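Local coordinates for surface protein VspA (Borrelia turicatae, PDB 1YJG), which is an antigenically variable lipoprotein of the outer membrane, associated with neurotropism, whose gene switching probably lets the spirochaete evade host immunity, at residues 100-105 / 125-130; 18-23 / 55-60; 93-98 / 129-134. All blocks are in the same frame, centred on the assembly; numbering follows the deposited sequence.

Contact 1: 100-105 / 125-130; sequences TADLGK and KDKGAE
Leu103 and Lys127 bring the backbones nearest, their CA atoms 8.1 Å apart, where the short helix 100-103 ends beside the loop that leads into helix 129-155. Lys127 carries the second segment's whole share of the contact. With CG anti to its carbonyl carbon (chi1 -53°), its chain runs nearly straight toward 100-103 and bends only at chi4, which sets its methylenes CD and CE against Asp102. Asp102 lies across this chain at about a right angle and rests CB on Lys127 CD at 3.8 Å. Leu103 comes in at a slant, its two methyls divided between backbone and side chain: CD1 sits 3.7 Å from the carbonyl oxygen Lys127 O, while CD2 approaches Lys127 CD at 4.2 Å. The ammonium end of Lys127 is held by helix 110-117, through a salt bridge to Asp112 and a hydrogen bond to Thr115; its pairing with Asp126 is long. Although Asp102 and Lys127 carry opposite charges, Asp102 OD2 and Lys127 NZ stay 5.7 Å apart. The contact between 100-105 and 125-130 is therefore one of van der Waals packing on the lysine's methylenes and carbonyl oxygen, with no hydrogen bond between the segments and the ammonium group directed mainly to Asp112 and Thr115.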
ATOM      1  N   THR A 100      -5.898 -20.830   8.006  1.00 16.77           N
ATOM      2  CA  THR A 100      -7.130 -20.612   7.239  1.00 18.92           C
ATOM      3  C   THR A 100      -8.420 -20.820   8.033  1.00 20.92           C
ATOM      4  O   THR A 100      -9.402 -20.123   7.797  1.00 21.41           O
ATOM      5  CB  THR A 100      -7.161 -21.496   5.944  1.00 18.03           C
ATOM      6  OG1 THR A 100      -8.417 -21.330   5.278  1.00 12.27           O
ATOM      7  CG2 THR A 100      -7.126 -23.001   6.249  1.00 17.58           C
ATOM      8  N   ALA A 101      -8.419 -21.774   8.964  1.00 22.71           N
ATOM      9  CA  ALA A 101      -9.600 -22.056   9.786  1.00 23.77           C
ATOM     10  C   ALA A 101      -9.987 -20.860  10.650  1.00 23.64           C
ATOM     11  O   ALA A 101     -11.167 -20.638  10.906  1.00 24.65           O
ATOM     12  CB  ALA A 101      -9.366 -23.291  10.667  1.00 23.30           C
ATOM     13  N   ASP A 102      -8.989 -20.085  11.074  1.00 24.85           N
ATOM     14  CA  ASP A 102      -9.203 -18.907  11.921  1.00 24.96           C
ATOM     15  C   ASP A 102      -9.331 -17.588  11.162  1.00 25.09           C
ATOM     16  O   ASP A 102     -10.033 -16.680  11.620  1.00 28.34           O
ATOM     17  CB  ASP A 102      -8.025 -18.747  12.890  1.00 23.10           C
ATOM     18  CG  ASP A 102      -7.789 -19.973  13.741  1.00 22.07           C
ATOM     19  OD1 ASP A 102      -6.768 -20.656  13.526  1.00 23.11           O
ATOM     20  OD2 ASP A 102      -8.556 -20.313  14.661  1.00 25.20           O
ATOM     21  N   LEU A 103      -8.652 -17.490  10.024  1.00 20.87           N
ATOM     22  CA  LEU A 103      -8.639 -16.276   9.204  1.00 22.75           C
ATOM     23  C   LEU A 103      -9.591 -16.223   8.021  1.00 20.71           C
ATOM     24  O   LEU A 103      -9.866 -15.141   7.514  1.00 19.87           O
ATOM     25  CB  LEU A 103      -7.210 -16.033   8.685  1.00 18.78           C
ATOM     26  CG  LEU A 103      -6.121 -15.896   9.748  1.00 15.85           C
ATOM     27  CD1 LEU A 103      -4.735 -15.687   9.109  1.00 13.81           C
ATOM     28  CD2 LEU A 103      -6.448 -14.755  10.694  1.00 14.14           C
ATOM     29  N   GLY A 104     -10.080 -17.374   7.577  1.00 22.84           N
ATOM     30  CA  GLY A 104     -10.988 -17.434   6.444  1.00 25.18           C
ATOM     31  C   GLY A 104     -12.432 -17.718   6.808  1.00 24.79           C
ATOM     32  O   GLY A 104     -13.261 -17.864   5.917  1.00 23.77           O
ATOM     33  N   LYS A 105     -12.735 -17.787   8.101  1.00 26.53           N
ATOM     34  CA  LYS A 105     -14.097 -18.070   8.557  1.00 30.02           C
ATOM     35  C   LYS A 105     -15.007 -16.851   8.387  1.00 32.20           C
ATOM     36  O   LYS A 105     -14.540 -15.727   8.154  1.00 33.38           O
ATOM     37  CB  LYS A 105     -14.118 -18.588  10.001  1.00 28.74           C
ATOM     38  CG  LYS A 105     -13.607 -17.607  11.061  1.00 30.70           C
ATOM     39  CD  LYS A 105     -14.223 -17.887  12.448  1.00 33.65           C
ATOM     40  CE  LYS A 105     -13.183 -18.239  13.511  1.00 34.37           C
ATOM     41  NZ  LYS A 105     -13.397 -17.474  14.780  1.00 36.96           N
ATOM     42  N   LYS A 125       0.583 -12.812  18.540  1.00 19.39           N
ATOM     43  CA  LYS A 125       0.959 -12.533  17.141  1.00 18.03           C
ATOM     44  C   LYS A 125       1.170 -13.868  16.457  1.00 15.29           C
ATOM     45  O   LYS A 125       2.038 -14.004  15.596  1.00 14.59           O
ATOM     46  CB  LYS A 125       2.281 -11.753  17.093  1.00 16.72           C
ATOM     47  CG  LYS A 125       2.450 -10.625  18.127  1.00 16.89           C
ATOM     48  CD  LYS A 125       2.220  -9.258  17.493  1.00 19.53           C
ATOM     49  CE  LYS A 125       1.924  -8.168  18.521  1.00 18.64           C
ATOM     50  NZ  LYS A 125       0.962  -7.177  17.979  1.00 16.84           N
ATOM     51  N   ASP A 126       0.333 -14.838  16.817  1.00 16.01           N
ATOM     52  CA  ASP A 126       0.431 -16.206  16.306  1.00 15.77           C
ATOM     53  C   ASP A 126      -0.237 -16.590  14.985  1.00 15.89           C
ATOM     54  O   ASP A 126      -0.183 -17.757  14.612  1.00 15.97           O
ATOM     55  CB  ASP A 126      -0.010 -17.179  17.412  1.00 17.74           C
ATOM     56  CG  ASP A 126      -1.507 -17.221  17.586  1.00 18.48           C
ATOM     57  OD1 ASP A 126      -2.112 -16.170  17.878  1.00 17.88           O
ATOM     58  OD2 ASP A 126      -2.161 -18.266  17.436  1.00 24.39           O
ATOM     59  N   LYS A 127      -0.843 -15.638  14.279  1.00 18.52           N
ATOM     60  CA  LYS A 127      -1.491 -15.923  12.991  1.00 17.54           C
ATOM     61  C   LYS A 127      -0.939 -15.043  11.844  1.00 19.12           C
ATOM     62  O   LYS A 127      -1.665 -14.686  10.915  1.00 18.03           O
ATOM     63  CB  LYS A 127      -3.014 -15.794  13.099  1.00 18.42           C
ATOM     64  CG  LYS A 127      -3.633 -16.627  14.230  1.00 20.38           C
ATOM     65  CD  LYS A 127      -5.168 -16.583  14.214  1.00 19.63           C
ATOM     66  CE  LYS A 127      -5.756 -16.917  15.580  1.00 20.48           C
ATOM     67  NZ  LYS A 127      -5.538 -15.831  16.584  1.00 21.72           N
ATOM     68  N   GLY A 128       0.345 -14.691  11.924  1.00 20.34           N
ATOM     69  CA  GLY A 128       1.007 -13.882  10.912  1.00 13.80           C
ATOM     70  C   GLY A 128       1.626 -12.565  11.355  1.00 13.76           C
ATOM     71  O   GLY A 128       2.536 -12.079  10.710  1.00 15.94           O
ATOM     72  N   ALA A 129       1.151 -11.977  12.445  1.00 16.79           N
ATOM     73  CA  ALA A 129       1.695 -10.692  12.908  1.00 17.35           C
ATOM     74  C   ALA A 129       3.197 -10.750  13.272  1.00 17.84           C
ATOM     75  O   ALA A 129       3.930  -9.793  13.026  1.00 13.97           O
ATOM     76  CB  ALA A 129       0.853 -10.123  14.041  1.00 14.96           C
ATOM     77  N   GLU A 130       3.650 -11.868  13.838  1.00 17.79           N
ATOM     78  CA  GLU A 130       5.056 -12.020  14.195  1.00 17.66           C
ATOM     79  C   GLU A 130       5.899 -11.958  12.931  1.00 15.16           C
ATOM     80  O   GLU A 130       6.923 -11.292  12.900  1.00 14.43           O
ATOM     81  CB  GLU A 130       5.301 -13.349  14.903  1.00 19.40           C
ATOM     82  CG  GLU A 130       6.762 -13.655  15.214  1.00 23.81           C
ATOM     83  CD  GLU A 130       7.361 -12.768  16.307  1.00 27.53           C
ATOM     84  OE1 GLU A 130       8.541 -12.986  16.655  1.00 32.78           O
ATOM     85  OE2 GLU A 130       6.673 -11.859  16.826  1.00 28.65           O
TER

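Contact 2: 18-23 / 55-60; sequences HTLVKS and YSVISA
Apolar contacts dominate where Leu20 meets Val57, the pair whose CA atoms come nearest at 6.7 Å. Val57 presents one branch: CG1, anti to the backbone N, reaches the other helix and lies 4.0 Å from Leu20 CB. The same methyl also sits 3.5 Å from the carbonyl oxygen Leu20 O, so it packs on backbone as well as side chain. One turn further along, Leu20 CD1 approaches Ala60 CB at 4.5 Å, a looser contact.

These segments belong to helices 2-28 and 48-69 of the helical bundle that forms the core of this surface protein. Here they run nearly antiparallel, their N-to-C directions 163° apart, with axes 9.5 Å apart, and the strands 33-36 and 39-42 lie in the connection between them. Helix 129-155 covers one flank, with Leu135 touching Ile58, while Tyr55 packs against Leu93 of helix 76-98.

No hydrogen bond crosses between the two segments. Ser23 OG donates to Leu20 O at 2.6 Å, arriving 23° out of the carbonyl plane; its chi1 of 85° turns OG back over the preceding turn. This buried hydroxyl is thereby satisfied by its own helix, and it meets Val57 CG1 by packing alone, at 3.8 Å. Across the dimer, Leu20 of the second subunit packs on Ser23, and Thr19 is hydrogen-bonded to Asp16 of that subunit.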
ATOM      1  N   HIS A  18       8.562  -1.268   0.550  1.00 10.68           N
ATOM      2  CA  HIS A  18       8.552  -0.719   1.896  1.00 10.39           C
ATOM      3  C   HIS A  18       7.197  -0.108   2.206  1.00 12.30           C
ATOM      4  O   HIS A  18       6.600  -0.373   3.266  1.00  6.53           O
ATOM      5  CB  HIS A  18       9.658   0.321   2.011  1.00 11.01           C
ATOM      6  CG  HIS A  18       9.822   0.904   3.378  1.00 10.94           C
ATOM      7  ND1 HIS A  18       9.226   2.089   3.757  1.00 15.08           N
ATOM      8  CD2 HIS A  18      10.569   0.505   4.435  1.00 13.02           C
ATOM      9  CE1 HIS A  18       9.574   2.379   4.999  1.00 10.63           C
ATOM     10  NE2 HIS A  18      10.393   1.437   5.431  1.00 12.76           N
ATOM     11  N   THR A  19       6.692   0.681   1.260  1.00 10.95           N
ATOM     12  CA  THR A  19       5.394   1.327   1.418  1.00 13.61           C
ATOM     13  C   THR A  19       4.287   0.275   1.561  1.00 13.13           C
ATOM     14  O   THR A  19       3.467   0.370   2.476  1.00 10.22           O
ATOM     15  CB  THR A  19       5.110   2.246   0.246  1.00 13.01           C
ATOM     16  OG1 THR A  19       5.919   3.433   0.368  1.00 16.50           O
ATOM     17  CG2 THR A  19       3.666   2.743   0.279  1.00  9.92           C
ATOM     18  N   LEU A  20       4.272  -0.720   0.671  1.00  8.93           N
ATOM     19  CA  LEU A  20       3.264  -1.775   0.738  1.00 11.00           C
ATOM     20  C   LEU A  20       3.243  -2.474   2.117  1.00 13.16           C
ATOM     21  O   LEU A  20       2.176  -2.785   2.635  1.00 10.15           O
ATOM     22  CB  LEU A  20       3.494  -2.818  -0.346  1.00 12.59           C
ATOM     23  CG  LEU A  20       3.209  -2.386  -1.790  1.00 13.81           C
ATOM     24  CD1 LEU A  20       3.453  -3.547  -2.723  1.00 14.89           C
ATOM     25  CD2 LEU A  20       1.777  -1.882  -1.951  1.00 14.70           C
ATOM     26  N   VAL A  21       4.422  -2.716   2.685  1.00  8.32           N
ATOM     27  CA  VAL A  21       4.553  -3.370   3.977  1.00 12.39           C
ATOM     28  C   VAL A  21       3.947  -2.486   5.082  1.00 11.62           C
ATOM     29  O   VAL A  21       3.176  -2.966   5.911  1.00 11.51           O
ATOM     30  CB  VAL A  21       6.032  -3.737   4.278  1.00  9.83           C
ATOM     31  CG1 VAL A  21       6.222  -4.172   5.729  1.00  9.20           C
ATOM     32  CG2 VAL A  21       6.502  -4.833   3.337  1.00  7.25           C
ATOM     33  N   LYS A  22       4.274  -1.199   5.047  1.00 11.38           N
ATOM     34  CA  LYS A  22       3.766  -0.235   6.005  1.00 11.09           C
ATOM     35  C   LYS A  22       2.262  -0.025   5.822  1.00 11.55           C
ATOM     36  O   LYS A  22       1.560   0.321   6.793  1.00 12.03           O
ATOM     37  CB  LYS A  22       4.480   1.110   5.860  1.00 10.62           C
ATOM     38  CG  LYS A  22       6.001   1.088   6.076  1.00 13.21           C
ATOM     39  CD  LYS A  22       6.408   0.461   7.407  1.00 13.90           C
ATOM     40  CE  LYS A  22       7.924   0.384   7.494  1.00 15.42           C
ATOM     41  NZ  LYS A  22       8.391  -0.278   8.725  1.00 11.58           N
ATOM     42  N   SER A  23       1.776  -0.241   4.596  1.00  5.97           N
ATOM     43  CA  SER A  23       0.358  -0.073   4.263  1.00  5.56           C
ATOM     44  C   SER A  23      -0.486  -1.033   5.070  1.00  7.67           C
ATOM     45  O   SER A  23      -1.656  -0.765   5.306  1.00 10.71           O
ATOM     46  CB  SER A  23       0.087  -0.228   2.749  1.00  6.91           C
ATOM     47  OG  SER A  23      -0.091  -1.574   2.321  1.00  3.12           O
ATOM     48  N   TYR A  55      -3.303 -10.102   2.850  1.00 12.34           N
ATOM     49  CA  TYR A  55      -2.661 -11.260   2.255  1.00 10.70           C
ATOM     50  C   TYR A  55      -2.277 -10.959   0.797  1.00 10.87           C
ATOM     51  O   TYR A  55      -1.198 -11.335   0.365  1.00  9.15           O
ATOM     52  CB  TYR A  55      -3.594 -12.475   2.317  1.00  9.33           C
ATOM     53  CG  TYR A  55      -2.964 -13.738   1.802  1.00 10.08           C
ATOM     54  CD1 TYR A  55      -2.342 -14.623   2.666  1.00 12.15           C
ATOM     55  CD2 TYR A  55      -2.965 -14.035   0.445  1.00 13.50           C
ATOM     56  CE1 TYR A  55      -1.745 -15.773   2.194  1.00 14.42           C
ATOM     57  CE2 TYR A  55      -2.373 -15.193  -0.035  1.00 14.10           C
ATOM     58  CZ  TYR A  55      -1.761 -16.052   0.843  1.00 10.83           C
ATOM     59  OH  TYR A  55      -1.168 -17.195   0.378  1.00 14.22           O
ATOM     60  N   SER A  56      -3.165 -10.288   0.056  1.00 12.28           N
ATOM     61  CA  SER A  56      -2.932  -9.946  -1.358  1.00 13.79           C
ATOM     62  C   SER A  56      -1.815  -8.904  -1.527  1.00 10.84           C
ATOM     63  O   SER A  56      -1.039  -8.965  -2.481  1.00 12.09           O
ATOM     64  CB  SER A  56      -4.232  -9.461  -2.018  1.00 13.17           C
ATOM     65  OG  SER A  56      -4.058  -9.263  -3.411  1.00  9.94           O
ATOM     66  N   VAL A  57      -1.746  -7.951  -0.601  1.00 10.52           N
ATOM     67  CA  VAL A  57      -0.718  -6.924  -0.630  1.00 12.29           C
ATOM     68  C   VAL A  57       0.635  -7.596  -0.355  1.00 11.32           C
ATOM     69  O   VAL A  57       1.600  -7.295  -1.019  1.00  9.76           O
ATOM     70  CB  VAL A  57      -0.990  -5.805   0.409  1.00 12.51           C
ATOM     71  CG1 VAL A  57       0.227  -4.909   0.580  1.00 11.64           C
ATOM     72  CG2 VAL A  57      -2.197  -4.972  -0.009  1.00 14.68           C
ATOM     73  N   ILE A  58       0.697  -8.510   0.612  1.00 14.36           N
ATOM     74  CA  ILE A  58       1.961  -9.188   0.925  1.00 15.93           C
ATOM     75  C   ILE A  58       2.358 -10.143  -0.197  1.00 15.17           C
ATOM     76  O   ILE A  58       3.535 -10.414  -0.359  1.00 12.60           O
ATOM     77  CB  ILE A  58       1.936  -9.877   2.320  1.00 15.09           C
ATOM     78  CG1 ILE A  58       1.696  -8.843   3.418  1.00 14.10           C
ATOM     79  CG2 ILE A  58       3.258 -10.587   2.609  1.00 14.98           C
ATOM     80  CD1 ILE A  58       2.634  -7.656   3.392  1.00 18.54           C
ATOM     81  N   SER A  59       1.383 -10.619  -0.979  1.00 16.28           N
ATOM     82  CA  SER A  59       1.658 -11.519  -2.102  1.00 15.83           C
ATOM     83  C   SER A  59       2.316 -10.686  -3.186  1.00 10.49           C
ATOM     84  O   SER A  59       3.221 -11.157  -3.860  1.00  7.18           O
ATOM     85  CB  SER A  59       0.391 -12.175  -2.660  1.00 17.06           C
ATOM     86  OG  SER A  59      -0.093 -13.155  -1.762  1.00 25.39           O
ATOM     87  N   ALA A  60       1.855  -9.445  -3.345  1.00 11.91           N
ATOM     88  CA  ALA A  60       2.413  -8.526  -4.345  1.00 10.77           C
ATOM     89  C   ALA A  60       3.840  -8.206  -3.935  1.00 10.57           C
ATOM     90  O   ALA A  60       4.723  -8.126  -4.777  1.00 12.05           O
ATOM     91  CB  ALA A  60       1.588  -7.248  -4.445  1.00  8.58           C
TER

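Contact 3: 93-98 / 129-134; sequences LTKAKS and AEELIK
Lys95 and Glu131 face each other across two helical segments, one near the C-terminal end of helix 76-98 and the other opening helix 129-155, with their CA atoms 8.1 Å apart. Both residues direct their CB atoms toward the opposite helix, and between them they make the entire contact. Their side chains cross at about a right angle. Lys95 starts with CG anti to the backbone N (chi1 172°) and then bends at each of its remaining torsions, a curled chain that brings NZ back to the glutamate. Lys95 NZ donates to Glu131 OE2 at 3.1 Å, approaching on the syn side, 19° out of the carboxylate plane, in a salt bridge. The curl also sets methylenes against the carboxylate: Lys95 CG is 3.6 Å from Glu131 OE2 and 3.7 Å from Glu131 OE1, and Lys95 CB is 3.9 Å from Glu131 CD. Glu131 bends at chi2, which brings its carboxylate across the lysine's CB and CG, and its side chain also touches Ser91 and Phe92 of helix 76-98. Alongside, Ser98 OG donates to Lys95 O at 2.7 Å, a bond within the last turn of helix 76-98. Glu130 and Lys134 form a second, weak ion pair one turn apart on helix 129-155. Glu131, in the first turn of helix 129-155, would also be favourably placed with respect to that helix's dipole. The two helices are thus joined here at the partly exposed edge of the bundle by a single charge pair, backed by the lysine's own methylenes.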
ATOM      1  N   LEU A  93       2.863 -15.413   4.391  1.00 11.14           N
ATOM      2  CA  LEU A  93       1.886 -16.082   3.523  1.00 13.28           C
ATOM      3  C   LEU A  93       1.639 -17.544   3.912  1.00 13.50           C
ATOM      4  O   LEU A  93       0.499 -17.984   3.963  1.00 13.52           O
ATOM      5  CB  LEU A  93       2.321 -15.999   2.053  1.00 11.51           C
ATOM      6  CG  LEU A  93       2.502 -14.598   1.472  1.00 11.76           C
ATOM      7  CD1 LEU A  93       3.112 -14.689   0.066  1.00 15.24           C
ATOM      8  CD2 LEU A  93       1.189 -13.838   1.439  1.00 10.08           C
ATOM      9  N   THR A  94       2.708 -18.282   4.196  1.00 13.48           N
ATOM     10  CA  THR A  94       2.614 -19.684   4.586  1.00 14.89           C
ATOM     11  C   THR A  94       1.867 -19.818   5.925  1.00 15.84           C
ATOM     12  O   THR A  94       1.010 -20.692   6.091  1.00 13.57           O
ATOM     13  CB  THR A  94       4.040 -20.293   4.706  1.00 16.67           C
ATOM     14  OG1 THR A  94       4.649 -20.373   3.420  1.00 17.51           O
ATOM     15  CG2 THR A  94       4.004 -21.744   5.161  1.00 19.08           C
ATOM     16  N   LYS A  95       2.197 -18.944   6.869  1.00 14.59           N
ATOM     17  CA  LYS A  95       1.571 -18.957   8.183  1.00 15.30           C
ATOM     18  C   LYS A  95       0.074 -18.645   8.085  1.00 13.66           C
ATOM     19  O   LYS A  95      -0.753 -19.319   8.700  1.00 14.28           O
ATOM     20  CB  LYS A  95       2.294 -17.971   9.124  1.00 14.52           C
ATOM     21  CG  LYS A  95       1.624 -17.750  10.483  1.00 17.89           C
ATOM     22  CD  LYS A  95       1.309 -19.054  11.242  1.00 20.29           C
ATOM     23  CE  LYS A  95       2.564 -19.777  11.729  1.00 23.21           C
ATOM     24  NZ  LYS A  95       3.178 -19.128  12.917  1.00 24.00           N
ATOM     25  N   ALA A  96      -0.274 -17.636   7.301  1.00 13.71           N
ATOM     26  CA  ALA A  96      -1.672 -17.250   7.143  1.00 15.77           C
ATOM     27  C   ALA A  96      -2.486 -18.401   6.535  1.00 17.07           C
ATOM     28  O   ALA A  96      -3.576 -18.737   7.022  1.00 15.89           O
ATOM     29  CB  ALA A  96      -1.777 -16.004   6.299  1.00 13.51           C
ATOM     30  N   LYS A  97      -1.939 -19.012   5.491  1.00 17.42           N
ATOM     31  CA  LYS A  97      -2.591 -20.131   4.809  1.00 19.15           C
ATOM     32  C   LYS A  97      -2.833 -21.277   5.783  1.00 19.68           C
ATOM     33  O   LYS A  97      -3.886 -21.915   5.747  1.00 21.16           O
ATOM     34  CB  LYS A  97      -1.746 -20.629   3.634  1.00 18.04           C
ATOM     35  CG  LYS A  97      -1.876 -19.802   2.365  1.00 19.51           C
ATOM     36  CD  LYS A  97      -1.160 -20.464   1.172  1.00 18.78           C
ATOM     37  CE  LYS A  97       0.356 -20.437   1.315  1.00 17.76           C
ATOM     38  NZ  LYS A  97       1.051 -20.702   0.022  1.00 15.14           N
ATOM     39  N   SER A  98      -1.861 -21.518   6.661  1.00 22.51           N
ATOM     40  CA  SER A  98      -1.951 -22.585   7.662  1.00 23.05           C
ATOM     41  C   SER A  98      -3.001 -22.271   8.724  1.00 21.11           C
ATOM     42  O   SER A  98      -3.482 -23.174   9.415  1.00 18.38           O
ATOM     43  CB  SER A  98      -0.592 -22.801   8.338  1.00 23.54           C
ATOM     44  OG  SER A  98      -0.396 -21.872   9.389  1.00 27.14           O
ATOM     45  N   ALA A 129       1.151 -11.977  12.445  1.00 16.79           N
ATOM     46  CA  ALA A 129       1.695 -10.692  12.908  1.00 17.35           C
ATOM     47  C   ALA A 129       3.197 -10.750  13.272  1.00 17.84           C
ATOM     48  O   ALA A 129       3.930  -9.793  13.026  1.00 13.97           O
ATOM     49  CB  ALA A 129       0.853 -10.123  14.041  1.00 14.96           C
ATOM     50  N   GLU A 130       3.650 -11.868  13.838  1.00 17.79           N
ATOM     51  CA  GLU A 130       5.056 -12.020  14.195  1.00 17.66           C
ATOM     52  C   GLU A 130       5.899 -11.958  12.931  1.00 15.16           C
ATOM     53  O   GLU A 130       6.923 -11.292  12.900  1.00 14.43           O
ATOM     54  CB  GLU A 130       5.301 -13.349  14.903  1.00 19.40           C
ATOM     55  CG  GLU A 130       6.762 -13.655  15.214  1.00 23.81           C
ATOM     56  CD  GLU A 130       7.361 -12.768  16.307  1.00 27.53           C
ATOM     57  OE1 GLU A 130       8.541 -12.986  16.655  1.00 32.78           O
ATOM     58  OE2 GLU A 130       6.673 -11.859  16.826  1.00 28.65           O
ATOM     59  N   GLU A 131       5.436 -12.647  11.888  1.00 14.74           N
ATOM     60  CA  GLU A 131       6.128 -12.696  10.609  1.00 13.67           C
ATOM     61  C   GLU A 131       6.136 -11.302   9.959  1.00 11.61           C
ATOM     62  O   GLU A 131       7.091 -10.924   9.284  1.00 16.99           O
ATOM     63  CB  GLU A 131       5.475 -13.735   9.681  1.00 14.64           C
ATOM     64  CG  GLU A 131       5.685 -15.206  10.072  1.00 14.21           C
ATOM     65  CD  GLU A 131       4.757 -15.715  11.183  1.00 15.54           C
ATOM     66  OE1 GLU A 131       3.852 -14.977  11.624  1.00 11.58           O
ATOM     67  OE2 GLU A 131       4.926 -16.878  11.627  1.00 14.95           O
ATOM     68  N   LEU A 132       5.052 -10.562  10.160  1.00 10.91           N
ATOM     69  CA  LEU A 132       4.886  -9.221   9.623  1.00  9.11           C
ATOM     70  C   LEU A 132       5.861  -8.269  10.293  1.00 12.26           C
ATOM     71  O   LEU A 132       6.373  -7.350   9.638  1.00 11.54           O
ATOM     72  CB  LEU A 132       3.447  -8.758   9.795  1.00  8.57           C
ATOM     73  CG  LEU A 132       3.084  -7.383   9.245  1.00 11.19           C
ATOM     74  CD1 LEU A 132       3.383  -7.296   7.739  1.00 11.52           C
ATOM     75  CD2 LEU A 132       1.625  -7.104   9.550  1.00 11.20           C
ATOM     76  N   ILE A 133       6.126  -8.494  11.584  1.00 11.92           N
ATOM     77  CA  ILE A 133       7.071  -7.670  12.336  1.00 13.59           C
ATOM     78  C   ILE A 133       8.466  -7.872  11.755  1.00 14.02           C
ATOM     79  O   ILE A 133       9.207  -6.912  11.559  1.00  8.89           O
ATOM     80  CB  ILE A 133       7.068  -8.033  13.842  1.00 13.87           C
ATOM     81  CG1 ILE A 133       5.881  -7.371  14.542  1.00 13.79           C
ATOM     82  CG2 ILE A 133       8.393  -7.618  14.524  1.00 14.80           C
ATOM     83  CD1 ILE A 133       5.647  -7.871  15.979  1.00 11.76           C
ATOM     84  N   LYS A 134       8.823  -9.134  11.506  1.00 16.68           N
ATOM     85  CA  LYS A 134      10.129  -9.477  10.938  1.00 17.47           C
ATOM     86  C   LYS A 134      10.244  -8.906   9.524  1.00 15.05           C
ATOM     87  O   LYS A 134      11.306  -8.466   9.110  1.00 13.17           O
ATOM     88  CB  LYS A 134      10.349 -11.003  10.923  1.00 19.13           C
ATOM     89  CG  LYS A 134      10.298 -11.637  12.327  1.00 23.63           C
ATOM     90  CD  LYS A 134      10.823 -13.083  12.379  1.00 26.34           C
ATOM     91  CE  LYS A 134      11.119 -13.537  13.819  1.00 27.29           C
ATOM     92  NZ  LYS A 134      10.265 -14.696  14.235  1.00 29.11           N
TER

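Overall arrangement
Contact 2 lies deepest, about 4 Å from the centre of the chain to its own centre, and joins helices 2-28 and 48-69 with buried aliphatic groups. Contact 3 is a surface contact and rests on one salt bridge; contact 1, about 16 Å out, is buried and mixes a lysine's methylenes with leucine and aspartate. Contacts 1 and 3 share Ala129 and Glu130 at the start of helix 129-155, and they touch, Lys95 CG packing on Gly128 N at 3.6 Å. Contact 3 meets contact 2 where Tyr55 packs against Ala96 and Lys97, whereas contacts 1 and 2 do not touch, their nearest atoms being about 7 Å apart. All three come within reach of the second subunit, contact 3 through packing of Lys97.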